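Local coordinates for protein ATP-dependent 6-phosphofructokinase subunit beta (Saccharomyces cerevisiae, PDB 3O8O) that catalyses the ATP-dependent phosphorylation of fructose 6-phosphate to fructose 1,6-bisphosphate, the first committing step of glycolysis, at residues 195-200 with 289-294; 148-153 with 163-168. All blocks are in the same frame, centred on the assembly; numbering follows the deposited sequence.

Interaction 1 (195-200 with 289-294); sequences EVMGRN and VQRGGT. With F6P (6-O-phosphono-beta-D-fructofuranose), chain K.
The backbone N of Met197 gives its hydrogen to OE1 of Gln290 over 2.9 Å, and the bond is nearly straight (167° at the hydrogen). The donor lies in the carbonyl plane, on a lone pair of the oxygen. Gln290 can reach this far because its CG stands anti to the carbonyl carbon (chi1 -59°) and the chain beyond is extended. The other half of the amide is used too: NE2 is hydrogen-bonded to the carbonyl O of Gly287, so both ends of the buried group are tied and its rotation is fixed. The Met197 side chain crosses that of Gln290 obliquely, its CG lying against the amide, and SD goes on to meet CG of Arg291 at 4.1 Å. CG2 of Val196 also touches OE1 of Gln290, at 3.7 Å. Were Gln290 replaced by alanine, the Met197 N–H would probably lose its acceptor and Gly287 O its donor, and a gap would open beside the methionine, leaving the turn with the sugar-binding residues freer to shift. That turn faces fructose 6-phosphate, whose O3 accepts a hydrogen bond from Gly198 N at 3.3 Å. Arg291, its chain bent at chi2 and chi3, directs NH1 to the phosphate oxygen O1P in a weak bond of 3.3 Å, while NH2 forms a salt bridge with Asp14. Arg199 sets its guanidinium edge, in plane, toward the sugar O1. Glu254, which also binds the sugar, accepts the backbone N–H of Arg199. This side of the pocket, which residues of another protein chain complete, lies at the end of strand 191-196, between neighbouring strands 248-253 and 281-285, with Ile174 of helix 167-187 packed against both Val196 and Gln290.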
loop_
_atom_site.group_PDB
_atom_site.type_symbol
_atom_site.label_atom_id
_atom_site.label_comp_id
_atom_site.label_asym_id
_atom_site.label_seq_id
_atom_site.Cartn_x
_atom_site.Cartn_y
_atom_site.Cartn_z
ATOM N N GLU B 195 -31.586 24.575 -36.381
ATOM C CA GLU B 195 -30.983 24.562 -37.706
ATOM C C GLU B 195 -29.514 24.126 -37.619
ATOM O O GLU B 195 -28.681 24.787 -37.007
ATOM C CB GLU B 195 -31.055 25.940 -38.340
ATOM C CG GLU B 195 -30.816 25.887 -39.830
ATOM C CD GLU B 195 -30.287 27.196 -40.356
ATOM O OE1 GLU B 195 -30.812 28.250 -39.895
ATOM O OE2 GLU B 195 -29.361 27.162 -41.214
ATOM N N VAL B 196 -29.214 23.018 -38.274
ATOM C CA VAL B 196 -27.883 22.434 -38.259
ATOM C C VAL B 196 -27.133 22.501 -39.598
ATOM O O VAL B 196 -27.742 22.515 -40.654
ATOM C CB VAL B 196 -28.009 20.972 -37.786
ATOM C CG1 VAL B 196 -27.206 20.041 -38.692
ATOM C CG2 VAL B 196 -27.593 20.887 -36.320
ATOM N N MET B 197 -25.805 22.526 -39.542
ATOM C CA MET B 197 -24.999 22.597 -40.755
ATOM C C MET B 197 -24.983 21.295 -41.525
ATOM O O MET B 197 -25.731 20.369 -41.211
ATOM C CB MET B 197 -23.554 22.983 -40.434
ATOM C CG MET B 197 -23.382 24.378 -39.892
ATOM S SD MET B 197 -21.694 24.881 -40.078
ATOM C CE MET B 197 -21.811 26.656 -39.953
ATOM N N GLY B 198 -24.117 21.235 -42.533
ATOM C CA GLY B 198 -24.004 20.035 -43.335
ATOM C C GLY B 198 -24.087 20.306 -44.823
ATOM O O GLY B 198 -23.981 19.387 -45.642
ATOM N N ARG B 199 -24.278 21.569 -45.185
ATOM C CA ARG B 199 -24.373 21.928 -46.593
ATOM C C ARG B 199 -25.527 21.150 -47.232
ATOM O O ARG B 199 -26.698 21.384 -46.921
ATOM C CB ARG B 199 -23.063 21.584 -47.291
ATOM C CG ARG B 199 -22.934 22.126 -48.684
ATOM C CD ARG B 199 -21.546 21.815 -49.248
ATOM N NE ARG B 199 -20.456 22.498 -48.548
ATOM C CZ ARG B 199 -20.124 23.774 -48.747
ATOM N NH1 ARG B 199 -20.796 24.503 -49.625
ATOM N NH2 ARG B 199 -19.128 24.342 -48.072
ATOM N N ASN B 200 -25.200 20.203 -48.104
ATOM C CA ASN B 200 -26.241 19.430 -48.778
ATOM C C ASN B 200 -26.365 18.018 -48.260
ATOM O O ASN B 200 -27.109 17.211 -48.817
ATOM C CB ASN B 200 -25.987 19.395 -50.291
ATOM C CG ASN B 200 -26.028 20.790 -50.932
ATOM O OD1 ASN B 200 -27.017 21.523 -50.800
ATOM N ND2 ASN B 200 -24.953 21.157 -51.630
ATOM N N VAL B 289 -20.386 27.290 -34.417
ATOM C CA VAL B 289 -19.851 26.634 -33.227
ATOM C C VAL B 289 -19.661 25.181 -33.646
ATOM O O VAL B 289 -18.917 24.433 -33.030
ATOM C CB VAL B 289 -20.808 26.671 -31.984
ATOM C CG1 VAL B 289 -21.339 28.076 -31.739
ATOM C CG2 VAL B 289 -21.920 25.675 -32.150
ATOM N N GLN B 290 -20.343 24.788 -34.712
ATOM C CA GLN B 290 -20.240 23.428 -35.206
ATOM C C GLN B 290 -18.880 23.213 -35.863
ATOM O O GLN B 290 -18.428 22.078 -36.029
ATOM C CB GLN B 290 -21.361 23.150 -36.208
ATOM C CG GLN B 290 -22.756 23.340 -35.635
ATOM C CD GLN B 290 -23.839 23.265 -36.693
ATOM O OE1 GLN B 290 -24.214 22.180 -37.156
ATOM N NE2 GLN B 290 -24.342 24.428 -37.092
ATOM N N ARG B 291 -18.227 24.311 -36.225
ATOM C CA ARG B 291 -16.927 24.257 -36.883
ATOM C C ARG B 291 -15.769 24.393 -35.905
ATOM O O ARG B 291 -14.651 23.978 -36.201
ATOM C CB ARG B 291 -16.846 25.368 -37.934
ATOM C CG ARG B 291 -17.716 25.113 -39.142
ATOM C CD ARG B 291 -17.004 24.208 -40.132
ATOM N NE ARG B 291 -15.968 24.947 -40.838
ATOM C CZ ARG B 291 -16.229 25.933 -41.686
ATOM N NH1 ARG B 291 -17.492 26.276 -41.932
ATOM N NH2 ARG B 291 -15.236 26.597 -42.262
ATOM N N GLY B 292 -16.049 24.977 -34.742
ATOM C CA GLY B 292 -15.028 25.181 -33.731
ATOM C C GLY B 292 -14.823 24.029 -32.767
ATOM O O GLY B 292 -15.302 22.904 -32.985
ATOM N N GLY B 293 -14.107 24.312 -31.684
ATOM C CA GLY B 293 -13.837 23.273 -30.718
ATOM C C GLY B 293 -12.661 22.395 -31.109
ATOM O O GLY B 293 -12.242 22.354 -32.266
ATOM N N THR B 294 -12.118 21.689 -30.129
ATOM C CA THR B 294 -10.976 20.822 -30.337
ATOM C C THR B 294 -11.456 19.506 -30.933
ATOM O O THR B 294 -12.594 19.088 -30.718
ATOM C CB THR B 294 -10.301 20.551 -29.010
ATOM O OG1 THR B 294 -10.735 19.274 -28.511
ATOM C CG2 THR B 294 -10.699 21.613 -28.004
HETATM O O1 F6P K . -17.533 23.385 -45.481
HETATM C C1 F6P K . -18.935 23.133 -45.406
HETATM C C2 F6P K . -19.576 24.103 -44.412
HETATM O O2 F6P K . -19.036 23.949 -43.105
HETATM C C3 F6P K . -21.087 23.909 -44.316
HETATM O O3 F6P K . -21.451 22.955 -43.311
HETATM C C4 F6P K . -21.559 25.374 -44.063
HETATM O O4 F6P K . -22.921 25.586 -44.449
HETATM C C5 F6P K . -20.523 26.182 -44.904
HETATM O O5 F6P K . -19.317 25.427 -44.793
HETATM C C6 F6P K . -20.178 27.528 -44.312
HETATM O O6 F6P K . -19.222 28.100 -45.207
HETATM P P F6P K . -18.703 29.507 -44.627
HETATM O O1P F6P K . -17.999 29.251 -43.346
HETATM O O2P F6P K . -17.655 30.153 -45.663
HETATM O O3P F6P K . -19.948 30.517 -44.351
#

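Interaction 2 (148-153 with 163-168); sequences CGTVGS and ATIGAY
Ile165 pairs with the 151-153 backbone through both its polar groups: its N donates to Val151 O at 3.1 Å, and its O accepts from Ser153 N at 2.8 Å. One residue thus spans the two that flank Gly152, the pattern of a single parallel bridge. Gly152 fits closely, its CA 3.5 Å from Ile165 O in a CA-H...O contact. Thr164 OG1 bonds to Ser153 O as well, although the very short separation is doubtful in detail. With OG1 lodged between backbone N and carbonyl carbon (chi1 45°), the threonine presents its hydroxyl to that oxygen and its CG2 to CG2 of Val151. Beyond the bridge, CD1 of Ile165 meets CG2 of Thr150 at 3.9 Å.

A second shell positions these groups. A type II turn runs from Thr164 to Ala167, closed by Ala167 N to Thr164 O at 3.0 Å, and Gly166 (phi 104°) takes the backbone angles that suit its third position. Asn156 OD1 accepts from Thr164 N and Asp299 OD1 from Gly166 N. Ser153, which contributes to the fructose 6-phosphate site, stands beside Asp155, the predicted proton acceptor. The bridge ties the backbone following strand 146-151 to Ile165, the residue just before the N-cap Gly166 of helix 167-187, with Ile165 wedged against helices 18-32 and 297-316.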
loop_
_atom_site.group_PDB
_atom_site.type_symbol
_atom_site.label_atom_id
_atom_site.label_comp_id
_atom_site.label_asym_id
_atom_site.label_seq_id
_atom_site.Cartn_x
_atom_site.Cartn_y
_atom_site.Cartn_z
ATOM N N CYS B 148 -1.395 13.947 -52.581
ATOM C CA CYS B 148 -2.288 13.032 -51.894
ATOM C C CYS B 148 -3.315 13.857 -51.174
ATOM O O CYS B 148 -3.030 14.943 -50.661
ATOM C CB CYS B 148 -1.581 12.144 -50.891
ATOM S SG CYS B 148 -2.721 10.882 -50.273
ATOM N N GLY B 149 -4.523 13.331 -51.132
ATOM C CA GLY B 149 -5.584 14.077 -50.513
ATOM C C GLY B 149 -5.986 13.500 -49.188
ATOM O O GLY B 149 -5.880 12.282 -48.942
ATOM N N THR B 150 -6.442 14.404 -48.329
ATOM C CA THR B 150 -6.900 14.078 -46.989
ATOM C C THR B 150 -8.154 14.940 -46.881
ATOM O O THR B 150 -8.077 16.177 -46.911
ATOM C CB THR B 150 -5.807 14.463 -45.925
ATOM O OG1 THR B 150 -5.155 13.277 -45.437
ATOM C CG2 THR B 150 -6.410 15.203 -44.775
ATOM N N VAL B 151 -9.312 14.284 -46.801
ATOM C CA VAL B 151 -10.578 15.011 -46.738
ATOM C C VAL B 151 -11.023 15.381 -45.334
ATOM O O VAL B 151 -11.331 14.530 -44.498
ATOM C CB VAL B 151 -11.733 14.240 -47.497
ATOM C CG1 VAL B 151 -11.697 12.772 -47.155
ATOM C CG2 VAL B 151 -13.090 14.826 -47.158
ATOM N N GLY B 152 -11.034 16.684 -45.094
ATOM C CA GLY B 152 -11.449 17.200 -43.814
ATOM C C GLY B 152 -12.672 18.064 -44.018
ATOM O O GLY B 152 -12.652 19.037 -44.771
ATOM N N SER B 153 -13.751 17.706 -43.339
ATOM C CA SER B 153 -14.988 18.461 -43.443
ATOM C C SER B 153 -15.975 18.000 -42.386
ATOM O O SER B 153 -16.063 16.805 -42.106
ATOM C CB SER B 153 -15.587 18.260 -44.828
ATOM O OG SER B 153 -16.772 19.011 -44.956
ATOM N N ALA B 163 -16.174 8.539 -42.891
ATOM C CA ALA B 163 -16.091 9.698 -42.013
ATOM C C ALA B 163 -15.084 10.736 -42.460
ATOM O O ALA B 163 -13.921 10.428 -42.640
ATOM C CB ALA B 163 -15.754 9.243 -40.606
ATOM N N THR B 164 -15.529 11.968 -42.656
ATOM C CA THR B 164 -14.590 13.010 -43.033
ATOM C C THR B 164 -13.999 13.507 -41.726
ATOM O O THR B 164 -14.662 13.489 -40.684
ATOM C CB THR B 164 -15.273 14.192 -43.752
ATOM O OG1 THR B 164 -16.473 14.559 -43.059
ATOM C CG2 THR B 164 -15.590 13.817 -45.194
ATOM N N ILE B 165 -12.751 13.937 -41.759
ATOM C CA ILE B 165 -12.139 14.420 -40.536
ATOM C C ILE B 165 -12.964 15.618 -40.083
ATOM O O ILE B 165 -13.203 16.530 -40.864
ATOM C CB ILE B 165 -10.671 14.872 -40.768
ATOM C CG1 ILE B 165 -9.828 13.691 -41.244
ATOM C CG2 ILE B 165 -10.083 15.417 -39.481
ATOM C CD1 ILE B 165 -8.405 14.068 -41.602
ATOM N N GLY B 166 -13.412 15.606 -38.833
ATOM C CA GLY B 166 -14.187 16.726 -38.316
ATOM C C GLY B 166 -15.680 16.472 -38.201
ATOM O O GLY B 166 -16.386 17.169 -37.465
ATOM N N ALA B 167 -16.164 15.469 -38.925
ATOM C CA ALA B 167 -17.580 15.142 -38.904
ATOM C C ALA B 167 -18.084 14.896 -37.489
ATOM O O ALA B 167 -18.934 15.633 -36.984
ATOM C CB ALA B 167 -17.829 13.934 -39.759
ATOM N N TYR B 168 -17.565 13.858 -36.850
ATOM C CA TYR B 168 -17.991 13.547 -35.494
ATOM C C TYR B 168 -17.768 14.667 -34.481
ATOM O O TYR B 168 -18.495 14.761 -33.493
ATOM C CB TYR B 168 -17.320 12.277 -35.025
ATOM C CG TYR B 168 -17.940 11.067 -35.650
ATOM C CD1 TYR B 168 -17.289 10.357 -36.663
ATOM C CD2 TYR B 168 -19.176 10.616 -35.213
ATOM C CE1 TYR B 168 -17.861 9.218 -37.211
ATOM C CE2 TYR B 168 -19.758 9.490 -35.743
ATOM C CZ TYR B 168 -19.104 8.784 -36.742
ATOM O OH TYR B 168 -19.695 7.635 -37.259
#

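How the interactions relate
Both contacts are buried in the catalytic domain and follow one another along the chain, with helix 167-187 linking them: interaction 2 sits at its start, and strand 191-196, which follows it, leads into interaction 1. Their centres are 14 Å apart and they do not touch. They belong to different sheets, strand 146-151 in the mixed one and strand 191-196 in the four-stranded parallel one, yet each lies where a strand gives way to a loop that serves the sugar site. Their chemistry differs accordingly. Interaction 2 relies chiefly on backbone pairing, whereas interaction 1 turns on a side-chain amide, with arginines of both segments facing the ligand beside another protein chain.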